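Local atomic coordinates of purine nucleoside phosphorylase (PDB entry 1XFJ), a protein that probably catalyses the phosphorolysis of purine nucleosides such as inosine and S-methyl-5'-thioadenosine, and the deamination of adenosine. Residues P18-A23 and E123-A128; L39-G44 and G108-D113; A97-T102 and V150-S155; A115-V120 and A208-R213; G168-E173 and T229-E234. All blocks are in the same frame, centred on the assembly; numbering follows the deposited sequence.

Contact 1: residues P18-A23 and E123-A128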
# COMPACT_ATOMS: atom_id res chain seq x y z
N PRO A 18 -3.64 17.40 -11.57
CA PRO A 18 -5.05 17.80 -11.61
C PRO A 18 -5.94 16.64 -12.05
O PRO A 18 -5.53 15.81 -12.85
CB PRO A 18 -5.05 18.93 -12.63
CG PRO A 18 -4.03 18.46 -13.62
CD PRO A 18 -2.90 17.96 -12.72
N GLY A 19 -7.14 16.58 -11.49
CA GLY A 19 -8.06 15.50 -11.85
C GLY A 19 -7.66 14.18 -11.22
O GLY A 19 -8.21 13.14 -11.57
N VAL A 20 -6.70 14.23 -10.32
CA VAL A 20 -6.23 13.04 -9.62
C VAL A 20 -6.19 13.33 -8.13
O VAL A 20 -5.68 14.36 -7.69
CB VAL A 20 -4.81 12.62 -10.08
CG1 VAL A 20 -4.31 11.45 -9.24
CG2 VAL A 20 -4.82 12.25 -11.54
N LYS A 21 -6.74 12.41 -7.34
CA LYS A 21 -6.74 12.59 -5.89
C LYS A 21 -6.13 11.34 -5.29
O LYS A 21 -6.46 10.23 -5.69
CB LYS A 21 -8.18 12.80 -5.39
CG LYS A 21 -8.27 13.44 -4.01
CD LYS A 21 -9.70 13.83 -3.68
CE LYS A 21 -9.79 14.56 -2.34
NZ LYS A 21 -9.05 15.85 -2.35
N HIS A 22 -5.21 11.53 -4.34
CA HIS A 22 -4.53 10.40 -3.70
C HIS A 22 -4.36 10.68 -2.22
O HIS A 22 -4.46 11.82 -1.78
CB HIS A 22 -3.13 10.24 -4.29
CG HIS A 22 -2.15 11.22 -3.75
ND1 HIS A 22 -1.16 10.87 -2.86
CD2 HIS A 22 -2.03 12.56 -3.93
CE1 HIS A 22 -0.48 11.95 -2.51
NE2 HIS A 22 -0.99 12.99 -3.15
N ALA A 23 -4.06 9.63 -1.47
CA ALA A 23 -3.84 9.78 -0.04
C ALA A 23 -3.40 8.49 0.62
O ALA A 23 -3.88 7.40 0.28
CB ALA A 23 -5.11 10.28 0.63
N GLU A 123 -0.91 11.09 -18.51
CA GLU A 123 -1.28 11.32 -19.91
C GLU A 123 -2.36 10.35 -20.35
O GLU A 123 -3.36 10.74 -20.95
CB GLU A 123 -0.05 11.20 -20.82
CG GLU A 123 -0.36 11.30 -22.31
CD GLU A 123 -1.22 12.51 -22.66
OE1 GLU A 123 -0.95 13.60 -22.13
OE2 GLU A 123 -2.15 12.36 -23.47
N ALA A 124 -2.15 9.07 -20.06
CA ALA A 124 -3.12 8.05 -20.43
C ALA A 124 -4.30 8.09 -19.46
O ALA A 124 -5.34 7.50 -19.73
CB ALA A 124 -2.46 6.67 -20.40
N ARG A 125 -4.11 8.79 -18.35
CA ARG A 125 -5.14 8.91 -17.33
C ARG A 125 -5.47 7.53 -16.76
O ARG A 125 -6.60 7.04 -16.87
CB ARG A 125 -6.41 9.56 -17.91
CG ARG A 125 -6.22 11.01 -18.37
CD ARG A 125 -5.98 11.98 -17.21
NE ARG A 125 -7.13 12.05 -16.30
CZ ARG A 125 -7.19 12.81 -15.22
NH1 ARG A 125 -6.17 13.59 -14.89
NH2 ARG A 125 -8.28 12.80 -14.45
N ILE A 126 -4.47 6.91 -16.16
CA ILE A 126 -4.62 5.59 -15.56
C ILE A 126 -4.00 5.60 -14.17
O ILE A 126 -2.91 6.13 -13.99
CB ILE A 126 -3.92 4.51 -16.42
CG1 ILE A 126 -4.64 4.38 -17.76
CG2 ILE A 126 -3.88 3.18 -15.67
CD1 ILE A 126 -3.92 3.49 -18.76
N VAL A 127 -4.70 5.02 -13.19
CA VAL A 127 -4.17 4.98 -11.83
C VAL A 127 -4.18 3.56 -11.28
O VAL A 127 -4.80 2.66 -11.84
CB VAL A 127 -5.00 5.87 -10.87
CG1 VAL A 127 -4.88 7.34 -11.28
CG2 VAL A 127 -6.46 5.43 -10.89
N ALA A 128 -3.47 3.36 -10.17
CA ALA A 128 -3.42 2.04 -9.54
C ALA A 128 -2.89 2.12 -8.11
O ALA A 128 -2.10 3.00 -7.77
CB ALA A 128 -2.54 1.10 -10.36
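Arg125 reaches across to Pro18, Gly19 and Val20, and its guanidinium is the polar link between the two segments. Its CB leaves the backbone at a tangent to segment 18-23, and CG stands beside the backbone N, opposite the carbonyl carbon. The chain then folds twice: the bend at chi2 (-69°) is followed by one of the same sense at chi3, and together they bring NE and CZ round toward the loop that leads into strand 20-25. The methylene part meets neither Pro18 nor Gly19 closely; contact begins at CZ, 3.8 Å from Gly19 O. The two terminal nitrogens divide the carbonyls between them. Arg125 NH1 donates to Pro18 O at 3.1 Å (N-H...O 152°), with the oxygen in the guanidinium plane and the donor in the carbonyl plane. Arg125 NH2 donates to Gly19 O at 2.9 Å, but at 138°, and it approaches from above the carbonyl plane, which makes this shorter bond the less well directed one. Val20 CG2 makes a van der Waals contact with Arg125 NH1 at 3.9 Å, set obliquely to the guanidinium. Two consecutive carbonyls thus fix the rotation of the guanidinium. At the other end of the residue, Arg125 and Ile126 both face Asp121, a G1 beta bulge that fits the positive phi of Arg125. The contact joins the start of strand 20-25, in the five-stranded sheet, to the start of strand 126-132, in the six-stranded one, and Leu259 of strand 253-259, the neighbour of strand 20-25, is touched by both Arg125 and Val127.

Contact 2: residues L39-G44 and G108-D113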
# COMPACT_ATOMS: atom_id res chain seq x y z
N LEU A 39 -9.52 4.81 12.52
CA LEU A 39 -9.62 4.46 11.10
C LEU A 39 -9.16 3.11 10.55
O LEU A 39 -8.31 3.05 9.66
CB LEU A 39 -8.99 5.58 10.27
CG LEU A 39 -9.61 5.82 8.89
CD1 LEU A 39 -11.06 6.28 9.05
CD2 LEU A 39 -8.80 6.89 8.17
N ASN A 40 -9.78 2.04 11.03
CA ASN A 40 -9.46 0.69 10.58
C ASN A 40 -10.35 0.30 9.40
O ASN A 40 -11.58 0.28 9.52
CB ASN A 40 -9.65 -0.29 11.73
CG ASN A 40 -9.56 -1.73 11.28
OD1 ASN A 40 -8.74 -2.09 10.43
ND2 ASN A 40 -10.41 -2.59 11.86
N VAL A 41 -9.73 -0.02 8.26
CA VAL A 41 -10.49 -0.40 7.07
C VAL A 41 -10.46 -1.90 6.77
O VAL A 41 -10.98 -2.34 5.74
CB VAL A 41 -9.97 0.36 5.82
CG1 VAL A 41 -10.12 1.86 6.01
CG2 VAL A 41 -8.51 -0.00 5.55
N GLY A 42 -9.87 -2.67 7.68
CA GLY A 42 -9.77 -4.11 7.48
C GLY A 42 -11.05 -4.93 7.61
O GLY A 42 -11.48 -5.26 8.72
N ARG A 43 -11.65 -5.27 6.48
CA ARG A 43 -12.87 -6.07 6.49
C ARG A 43 -12.59 -7.49 6.97
O ARG A 43 -13.50 -8.20 7.41
CB ARG A 43 -13.49 -6.10 5.09
CG ARG A 43 -14.32 -4.88 4.75
CD ARG A 43 -14.81 -4.94 3.32
NE ARG A 43 -15.85 -3.94 3.05
CZ ARG A 43 -16.40 -3.74 1.86
NH1 ARG A 43 -15.99 -4.46 0.82
NH2 ARG A 43 -17.35 -2.84 1.71
N GLY A 44 -11.33 -7.90 6.89
CA GLY A 44 -10.96 -9.24 7.31
C GLY A 44 -10.45 -9.28 8.74
O GLY A 44 -10.02 -10.33 9.22
N GLY A 108 -7.80 1.18 -4.06
CA GLY A 108 -7.20 1.17 -2.74
C GLY A 108 -6.44 -0.09 -2.37
O GLY A 108 -6.68 -1.16 -2.92
N ALA A 109 -5.49 0.07 -1.45
CA ALA A 109 -4.67 -1.02 -0.95
C ALA A 109 -4.60 -0.86 0.57
O ALA A 109 -4.55 0.27 1.07
CB ALA A 109 -3.27 -0.96 -1.55
N MSE A 110 -4.58 -1.98 1.29
CA MSE A 110 -4.52 -1.97 2.75
C MSE A 110 -3.17 -2.43 3.25
O MSE A 110 -2.53 -3.28 2.62
CB MSE A 110 -5.57 -2.90 3.34
CG MSE A 110 -7.00 -2.62 2.98
SE MSE A 110 -8.10 -3.94 3.84
CE MSE A 110 -7.70 -5.44 2.68
N ALA A 111 -2.75 -1.91 4.40
CA ALA A 111 -1.47 -2.31 4.97
C ALA A 111 -1.31 -1.85 6.41
O ALA A 111 -2.02 -0.96 6.89
CB ALA A 111 -0.33 -1.76 4.12
N ALA A 112 -0.35 -2.47 7.09
CA ALA A 112 -0.02 -2.15 8.47
C ALA A 112 1.41 -2.64 8.67
O ALA A 112 1.68 -3.47 9.52
CB ALA A 112 -0.97 -2.87 9.43
N ASP A 113 2.29 -2.10 7.82
CA ASP A 113 3.73 -2.40 7.77
C ASP A 113 4.15 -2.65 6.32
O ASP A 113 5.20 -2.19 5.89
CB ASP A 113 4.10 -3.62 8.61
CG ASP A 113 4.37 -3.28 10.06
OD1 ASP A 113 4.31 -2.08 10.43
OD2 ASP A 113 4.65 -4.21 10.84
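Strand 106-111 of the five-stranded sheet presents Met110, built as selenomethionine, to Val41 and Gly42 of the loop that precedes helix 49-62. The CB of Met110 points at this loop. From there CG, beside the backbone N (chi1 -59°), and an extended CG-SE step carry the selenium to the loop backbone, 3.8 Å from Val41 O and 4.0 Å from Gly42 CA. Closer to the strand, Met110 CG lies 4.0 Å from Val41 CG2, the two side chains lying alongside and pointing opposite ways. The loop owes its shape here to an Asx turn: Gly42 N donates to Asn40 OD1 at 3.0 Å, fairly straight at 160°, though from well above the plane of the amide carbonyl. Arg252 N is a second donor to the same oxygen, while Asn40 ND2 binds Asp47 and Ser45, so both ends of the amide are engaged and its orientation is fixed. Leu254 on the adjacent strand 253-259 touches both Val41 and Met110, and Ile59 of helix 49-62 lies against Val41 from the helix layer.

Contact 3: residues A97-T102 and V150-S155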
# COMPACT_ATOMS: atom_id res chain seq x y z
N ALA A 97 -3.53 -5.57 -6.07
CA ALA A 97 -3.37 -4.32 -6.80
C ALA A 97 -4.69 -4.01 -7.50
O ALA A 97 -5.33 -4.91 -8.05
CB ALA A 97 -2.24 -4.42 -7.81
N VAL A 98 -5.09 -2.75 -7.48
CA VAL A 98 -6.32 -2.33 -8.13
C VAL A 98 -5.96 -1.26 -9.16
O VAL A 98 -5.39 -0.22 -8.81
CB VAL A 98 -7.33 -1.76 -7.10
CG1 VAL A 98 -8.62 -1.36 -7.81
CG2 VAL A 98 -7.62 -2.81 -6.04
N VAL A 99 -6.30 -1.53 -10.42
CA VAL A 99 -5.98 -0.62 -11.51
C VAL A 99 -7.24 -0.10 -12.19
O VAL A 99 -8.21 -0.84 -12.33
CB VAL A 99 -5.12 -1.35 -12.57
CG1 VAL A 99 -4.73 -0.40 -13.68
CG2 VAL A 99 -3.88 -1.94 -11.90
N SER A 100 -7.23 1.15 -12.62
CA SER A 100 -8.41 1.71 -13.28
C SER A 100 -8.13 2.90 -14.19
O SER A 100 -7.18 3.65 -13.98
CB SER A 100 -9.45 2.12 -12.23
OG SER A 100 -10.63 2.61 -12.85
N LYS A 101 -8.98 3.05 -15.20
CA LYS A 101 -8.91 4.15 -16.15
C LYS A 101 -10.29 4.78 -16.13
O LYS A 101 -10.63 5.61 -16.98
CB LYS A 101 -8.61 3.63 -17.56
CG LYS A 101 -9.72 2.78 -18.16
CD LYS A 101 -9.38 2.35 -19.58
CE LYS A 101 -10.48 1.47 -20.17
NZ LYS A 101 -10.17 1.07 -21.57
N THR A 102 -11.09 4.39 -15.14
CA THR A 102 -12.45 4.88 -15.00
C THR A 102 -12.60 5.98 -13.95
O THR A 102 -12.29 5.78 -12.78
CB THR A 102 -13.40 3.72 -14.64
OG1 THR A 102 -13.25 2.67 -15.60
CG2 THR A 102 -14.84 4.19 -14.61
N VAL A 150 -0.32 -0.80 -18.33
CA VAL A 150 0.05 -0.73 -19.74
C VAL A 150 -1.03 -1.36 -20.62
O VAL A 150 -1.30 -0.87 -21.72
CB VAL A 150 1.42 -1.41 -19.99
CG1 VAL A 150 1.70 -1.51 -21.48
CG2 VAL A 150 2.52 -0.60 -19.31
N GLU A 151 -1.65 -2.44 -20.15
CA GLU A 151 -2.71 -3.08 -20.93
C GLU A 151 -3.85 -2.09 -21.17
O GLU A 151 -4.55 -2.16 -22.18
CB GLU A 151 -3.29 -4.29 -20.20
CG GLU A 151 -2.40 -5.51 -20.15
CD GLU A 151 -3.17 -6.75 -19.72
OE1 GLU A 151 -3.98 -7.25 -20.51
OE2 GLU A 151 -2.98 -7.20 -18.57
N LEU A 152 -4.04 -1.17 -20.23
CA LEU A 152 -5.10 -0.18 -20.37
C LEU A 152 -4.67 1.02 -21.20
O LEU A 152 -5.48 1.89 -21.51
CB LEU A 152 -5.59 0.29 -18.99
CG LEU A 152 -6.21 -0.78 -18.09
CD1 LEU A 152 -6.78 -0.12 -16.85
CD2 LEU A 152 -7.30 -1.53 -18.84
N GLY A 153 -3.38 1.06 -21.56
CA GLY A 153 -2.89 2.16 -22.37
C GLY A 153 -1.75 2.98 -21.79
O GLY A 153 -1.26 3.90 -22.46
N ALA A 154 -1.32 2.68 -20.57
CA ALA A 154 -0.24 3.43 -19.94
C ALA A 154 1.12 3.17 -20.59
O ALA A 154 1.28 2.23 -21.37
CB ALA A 154 -0.17 3.11 -18.45
N SER A 155 2.09 4.02 -20.26
CA SER A 155 3.45 3.91 -20.75
C SER A 155 4.38 3.94 -19.54
O SER A 155 4.37 4.91 -18.79
CB SER A 155 3.80 5.07 -21.68
OG SER A 155 5.19 5.08 -21.97
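Two side chains in staggered conformations bring Leu152 against Val99. In Val99, CG1 is anti to the backbone N (chi1 -178°), and this is the branch that meets the leucine; in Leu152, CG sits beside its own backbone N (chi1 -62°) and CD1 continues the chain in an extended line, which makes CD1 the leading atom. Leu152 CD1 comes to 3.8 Å from Val99 CG1. The same methyl lies along the next part of the strand, 4.2 Å from Ser100 C and 4.2 Å from Lys101 N. Lys101 adds its first methylene, CB standing 4.2 Å from Leu152 CD1. One methyl therefore bears on three consecutive residues, and the contact is wholly van der Waals. Beside it, the end of the strand is shaped by an ST turn: Thr102 N donates to Ser100 OG at 2.9 Å (160°), and that hydroxyl also bonds to Ala84 O. Ile126 of the neighbouring strand 126-132 touches both Lys101 and Leu152, so the leucine packs on two adjacent strands of the six-stranded sheet. Gly153 turns the chain away after helix 141-151: with positive phi, its N bonds back to Val150 O at 2.8 Å. Ala154 then rests on Met149, the apolar touch that often accompanies such a terminus. The arrangement is a Schellman motif ending a helix that packs on the sheet, within the connection that joins strand 126-132 to strand 160-163 in this alpha-beta-beta-alpha fold.

Contact 4: residues A115-V120 and A208-R213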
# COMPACT_ATOMS: atom_id res chain seq x y z
N ALA A 115 4.26 -2.29 2.27
CA ALA A 115 4.32 -1.05 1.50
C ALA A 115 3.23 -0.81 0.48
O ALA A 115 3.08 -1.57 -0.48
CB ALA A 115 5.68 -0.95 0.82
N PRO A 116 2.43 0.26 0.67
CA PRO A 116 1.38 0.55 -0.30
C PRO A 116 2.03 1.38 -1.40
O PRO A 116 2.92 2.18 -1.13
CB PRO A 116 0.37 1.35 0.52
CG PRO A 116 1.26 2.14 1.44
CD PRO A 116 2.31 1.12 1.86
N VAL A 117 1.60 1.18 -2.64
CA VAL A 117 2.17 1.93 -3.75
C VAL A 117 1.07 2.53 -4.60
O VAL A 117 0.16 1.82 -5.04
CB VAL A 117 3.07 1.04 -4.64
CG1 VAL A 117 3.77 1.90 -5.69
CG2 VAL A 117 4.08 0.30 -3.79
N LEU A 118 1.16 3.83 -4.84
CA LEU A 118 0.18 4.52 -5.67
C LEU A 118 0.89 4.92 -6.95
O LEU A 118 1.97 5.53 -6.91
CB LEU A 118 -0.36 5.75 -4.94
CG LEU A 118 -1.04 5.47 -3.60
CD1 LEU A 118 -1.54 6.77 -2.99
CD2 LEU A 118 -2.20 4.50 -3.81
N LEU A 119 0.30 4.56 -8.09
CA LEU A 119 0.90 4.87 -9.38
C LEU A 119 -0.09 5.58 -10.29
O LEU A 119 -1.30 5.43 -10.14
CB LEU A 119 1.36 3.59 -10.08
CG LEU A 119 2.30 2.65 -9.32
CD1 LEU A 119 1.47 1.65 -8.54
CD2 LEU A 119 3.19 1.92 -10.31
N VAL A 120 0.44 6.31 -11.26
CA VAL A 120 -0.41 7.03 -12.19
C VAL A 120 0.33 7.43 -13.46
O VAL A 120 1.51 7.76 -13.42
CB VAL A 120 -0.97 8.32 -11.54
CG1 VAL A 120 0.16 9.18 -11.03
CG2 VAL A 120 -1.81 9.10 -12.55
N ALA A 208 13.12 0.86 0.18
CA ALA A 208 14.19 0.97 -0.80
C ALA A 208 14.09 -0.16 -1.82
O ALA A 208 14.33 0.03 -3.01
CB ALA A 208 15.55 0.95 -0.11
N PHE A 209 13.71 -1.35 -1.36
CA PHE A 209 13.57 -2.48 -2.27
C PHE A 209 12.42 -2.24 -3.23
O PHE A 209 12.52 -2.53 -4.42
CB PHE A 209 13.32 -3.78 -1.50
CG PHE A 209 13.17 -4.97 -2.40
CD1 PHE A 209 14.28 -5.48 -3.08
CD2 PHE A 209 11.93 -5.56 -2.61
CE1 PHE A 209 14.15 -6.56 -3.95
CE2 PHE A 209 11.79 -6.64 -3.49
CZ PHE A 209 12.90 -7.14 -4.16
N VAL A 210 11.32 -1.71 -2.71
CA VAL A 210 10.15 -1.42 -3.54
C VAL A 210 10.48 -0.33 -4.57
O VAL A 210 10.01 -0.38 -5.70
CB VAL A 210 8.96 -0.98 -2.68
CG1 VAL A 210 7.78 -0.59 -3.56
CG2 VAL A 210 8.56 -2.13 -1.75
N LEU A 211 11.28 0.66 -4.16
CA LEU A 211 11.66 1.72 -5.09
C LEU A 211 12.50 1.11 -6.21
O LEU A 211 12.43 1.54 -7.36
CB LEU A 211 12.45 2.82 -4.36
CG LEU A 211 11.61 3.77 -3.50
CD1 LEU A 211 12.53 4.64 -2.65
CD2 LEU A 211 10.73 4.64 -4.39
N ASP A 212 13.30 0.10 -5.86
CA ASP A 212 14.13 -0.59 -6.84
C ASP A 212 13.23 -1.34 -7.83
O ASP A 212 13.52 -1.39 -9.02
CB ASP A 212 15.07 -1.59 -6.15
CG ASP A 212 15.81 -2.47 -7.14
OD1 ASP A 212 16.73 -1.98 -7.82
OD2 ASP A 212 15.47 -3.67 -7.24
N ARG A 213 12.15 -1.92 -7.32
CA ARG A 213 11.22 -2.65 -8.18
C ARG A 213 10.55 -1.69 -9.16
O ARG A 213 10.36 -2.01 -10.33
CB ARG A 213 10.16 -3.38 -7.35
CG ARG A 213 10.69 -4.51 -6.47
CD ARG A 213 11.30 -5.64 -7.29
NE ARG A 213 12.64 -5.33 -7.78
CZ ARG A 213 13.32 -6.09 -8.63
NH1 ARG A 213 12.77 -7.21 -9.09
NH2 ARG A 213 14.53 -5.74 -9.02
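Ala115 and Val117 meet Val210 where helix 206-216 packs on a face of the six-stranded sheet, one alpha-on-beta layer of the alpha-beta-beta-alpha fold. At Ala115, which has the nearest backbone approach to the helix (CA to Val210 CA 7.7 Å), the methyl CB points at the helix and rests 4.0 Å from Val210 CG2. Pro116 turns the other way, toward the second sheet, where it touches Phe24 and Ser255. Val117 faces the helix again; its CG2 lies 3.8 Å from Val210 CG1. Leu118 once more belongs to the far side, against His22, Phe24 and Ile257. This alternation is that of a strand buried between a helix layer and a second sheet. Val210 serves two strand residues at once: with CG1 trans to N (chi1 176°), both of its methyls are turned to the strand, CG1 to Val117 and CG2 to Ala115. Val163 of strand 160-163, next in the sheet, touches both Ala115 and Val210 and carries the apolar patch onto the next strand. Farther along the helix, a salt bridge joins successive residues: Arg213 NH2 donates to Asp212 OD2 at 2.9 Å (153°) on the syn side of the carboxylate, Arg213 NE adds a weak bond of 3.3 Å to the same Asp212 OD2, and Asp212 OD1 pairs with Arg191.

Contact 5: residues G168-E173 and T229-E234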
# COMPACT_ATOMS: atom_id res chain seq x y z
N GLY A 168 9.79 0.79 8.41
CA GLY A 168 11.07 1.32 7.97
C GLY A 168 12.30 0.46 8.18
O GLY A 168 12.28 -0.50 8.94
N PRO A 169 13.42 0.81 7.51
CA PRO A 169 14.68 0.07 7.62
C PRO A 169 15.26 0.01 9.03
O PRO A 169 16.12 -0.82 9.31
CB PRO A 169 15.60 0.82 6.65
CG PRO A 169 15.04 2.21 6.65
CD PRO A 169 13.55 1.95 6.60
N LYS A 170 14.79 0.89 9.91
CA LYS A 170 15.28 0.89 11.28
C LYS A 170 14.36 0.02 12.14
O LYS A 170 14.66 -0.27 13.30
CB LYS A 170 15.30 2.31 11.85
CG LYS A 170 13.93 2.93 12.07
CD LYS A 170 14.03 4.36 12.56
CE LYS A 170 12.67 5.00 12.78
NZ LYS A 170 11.92 4.34 13.88
N SER A 171 13.25 -0.41 11.55
CA SER A 171 12.26 -1.20 12.27
C SER A 171 12.03 -2.63 11.79
O SER A 171 11.57 -3.48 12.56
CB SER A 171 10.91 -0.47 12.23
OG SER A 171 10.98 0.78 12.89
N TYR A 172 12.35 -2.90 10.53
CA TYR A 172 12.11 -4.22 9.94
C TYR A 172 13.19 -5.28 10.18
O TYR A 172 14.06 -5.48 9.34
CB TYR A 172 11.87 -4.06 8.44
CG TYR A 172 11.06 -5.17 7.79
CD1 TYR A 172 10.65 -6.28 8.52
CD2 TYR A 172 10.72 -5.11 6.44
CE1 TYR A 172 9.94 -7.32 7.93
CE2 TYR A 172 10.00 -6.14 5.83
CZ TYR A 172 9.62 -7.24 6.58
OH TYR A 172 8.94 -8.26 5.98
N GLU A 173 13.10 -5.96 11.32
CA GLU A 173 14.07 -7.01 11.65
C GLU A 173 13.67 -8.33 10.99
O GLU A 173 12.49 -8.70 11.01
CB GLU A 173 14.15 -7.20 13.16
CG GLU A 173 15.15 -8.26 13.58
CD GLU A 173 15.20 -8.46 15.08
OE1 GLU A 173 14.31 -9.14 15.63
OE2 GLU A 173 16.14 -7.92 15.72
N THR A 229 5.62 3.07 9.87
CA THR A 229 4.42 2.60 10.57
C THR A 229 4.69 2.04 11.96
O THR A 229 3.96 2.33 12.91
CB THR A 229 3.71 1.51 9.75
OG1 THR A 229 4.65 0.49 9.39
CG2 THR A 229 3.10 2.11 8.48
N ARG A 230 5.74 1.24 12.08
CA ARG A 230 6.08 0.64 13.37
C ARG A 230 6.54 1.65 14.40
O ARG A 230 6.20 1.54 15.58
CB ARG A 230 7.17 -0.42 13.16
CG ARG A 230 7.58 -1.17 14.43
CD ARG A 230 8.71 -0.47 15.17
NE ARG A 230 9.15 -1.22 16.34
CZ ARG A 230 8.53 -1.21 17.52
NH1 ARG A 230 7.43 -0.49 17.69
NH2 ARG A 230 9.01 -1.94 18.52
N ALA A 231 7.31 2.63 13.95
CA ALA A 231 7.85 3.65 14.84
C ALA A 231 6.87 4.73 15.28
O ALA A 231 6.96 5.23 16.40
CB ALA A 231 9.06 4.30 14.20
N GLU A 232 5.93 5.10 14.41
CA GLU A 232 4.98 6.16 14.73
C GLU A 232 3.59 5.66 15.10
O GLU A 232 2.65 5.77 14.32
CB GLU A 232 4.87 7.13 13.55
CG GLU A 232 6.20 7.67 13.07
CD GLU A 232 6.04 8.71 11.98
OE1 GLU A 232 5.51 9.79 12.27
OE2 GLU A 232 6.45 8.43 10.83
N GLU A 233 3.47 5.14 16.31
CA GLU A 233 2.21 4.61 16.82
C GLU A 233 1.13 5.69 16.87
O GLU A 233 -0.07 5.39 16.84
CB GLU A 233 2.43 4.01 18.21
CG GLU A 233 1.17 3.56 18.92
CD GLU A 233 1.48 2.85 20.22
OE1 GLU A 233 2.34 3.34 20.98
OE2 GLU A 233 0.86 1.80 20.49
N GLU A 234 1.55 6.95 16.94
CA GLU A 234 0.63 8.08 16.99
C GLU A 234 -0.20 8.15 15.71
O GLU A 234 -1.38 8.50 15.73
CB GLU A 234 1.43 9.38 17.13
CG GLU A 234 0.59 10.66 17.03
CD GLU A 234 1.45 11.92 16.95
OE1 GLU A 234 2.68 11.82 17.11
OE2 GLU A 234 0.88 13.02 16.73
O HOH W 1 10.99 -3.25 15.31
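Ser171 O accepts a hydrogen bond from a water at 2.8 Å, and the same water accepts from Arg230 NE at 2.9 Å, a one-water bridge between the two loops. Next to this bridge the side chains touch directly. The CG of Arg230 swings opposite the backbone N (chi1 -178°), and the chain then bends at chi2 (-89°), which brings its CD alongside the serine: Ser171 OG is 3.5 Å and Ser171 CB 3.7 Å from Arg230 CD. These are contacts to aliphatic carbon, since the polar end of the serine is engaged elsewhere, Ser171 OG being bonded to Asp228 OD2. Asp228 uses its other oxygen, OD1, for Gly168 N, and so anchors both ends of the 168-171 turn. Within that turn Gly168 O takes two backbone donors, Ser171 N at 2.8 Å and Tyr172 N at 2.9 Å, which probably helps to orient the Ser171 carbonyl toward the water. On the opposite loop, Arg241 NH1 bonds to both Thr229 O and Arg230 O. The end of Lys170 is doubtfully placed, and its weak ion pair with Asp228 is only tentative. One water and aliphatic packing thus join the two loops without a direct hydrogen bond, so the link is solvent-mediated and probably yielding, whereas Asp228 fixes the serine hydroxyl and Gly168 N by direct bonds.

How the contacts relate
The contacts sample both main sheets, the flanking helices and surface loops. Contacts 1, 3 and 4 share the six-stranded sheet, through the neighbouring strands 97-100, 126-132 and 115-121; contacts 1 and 3 have centres about 10 Å apart and are joined by Val127 N to Ser100 O. Contact 1 also reaches the five-stranded sheet, as does contact 2, whose segments are nested within the chain loop that contact 1 closes. Contacts 1, 3 and 4 cross one another along the sequence, so the chain repeatedly returns to the same sheet. Contact 5 lies on the opposite side of the chain's centre from contacts 1 and 3, its centre about 31 Å from that of contact 3; Asp113 OD1 probably bonds to Thr229 OG1, linking it to contact 2.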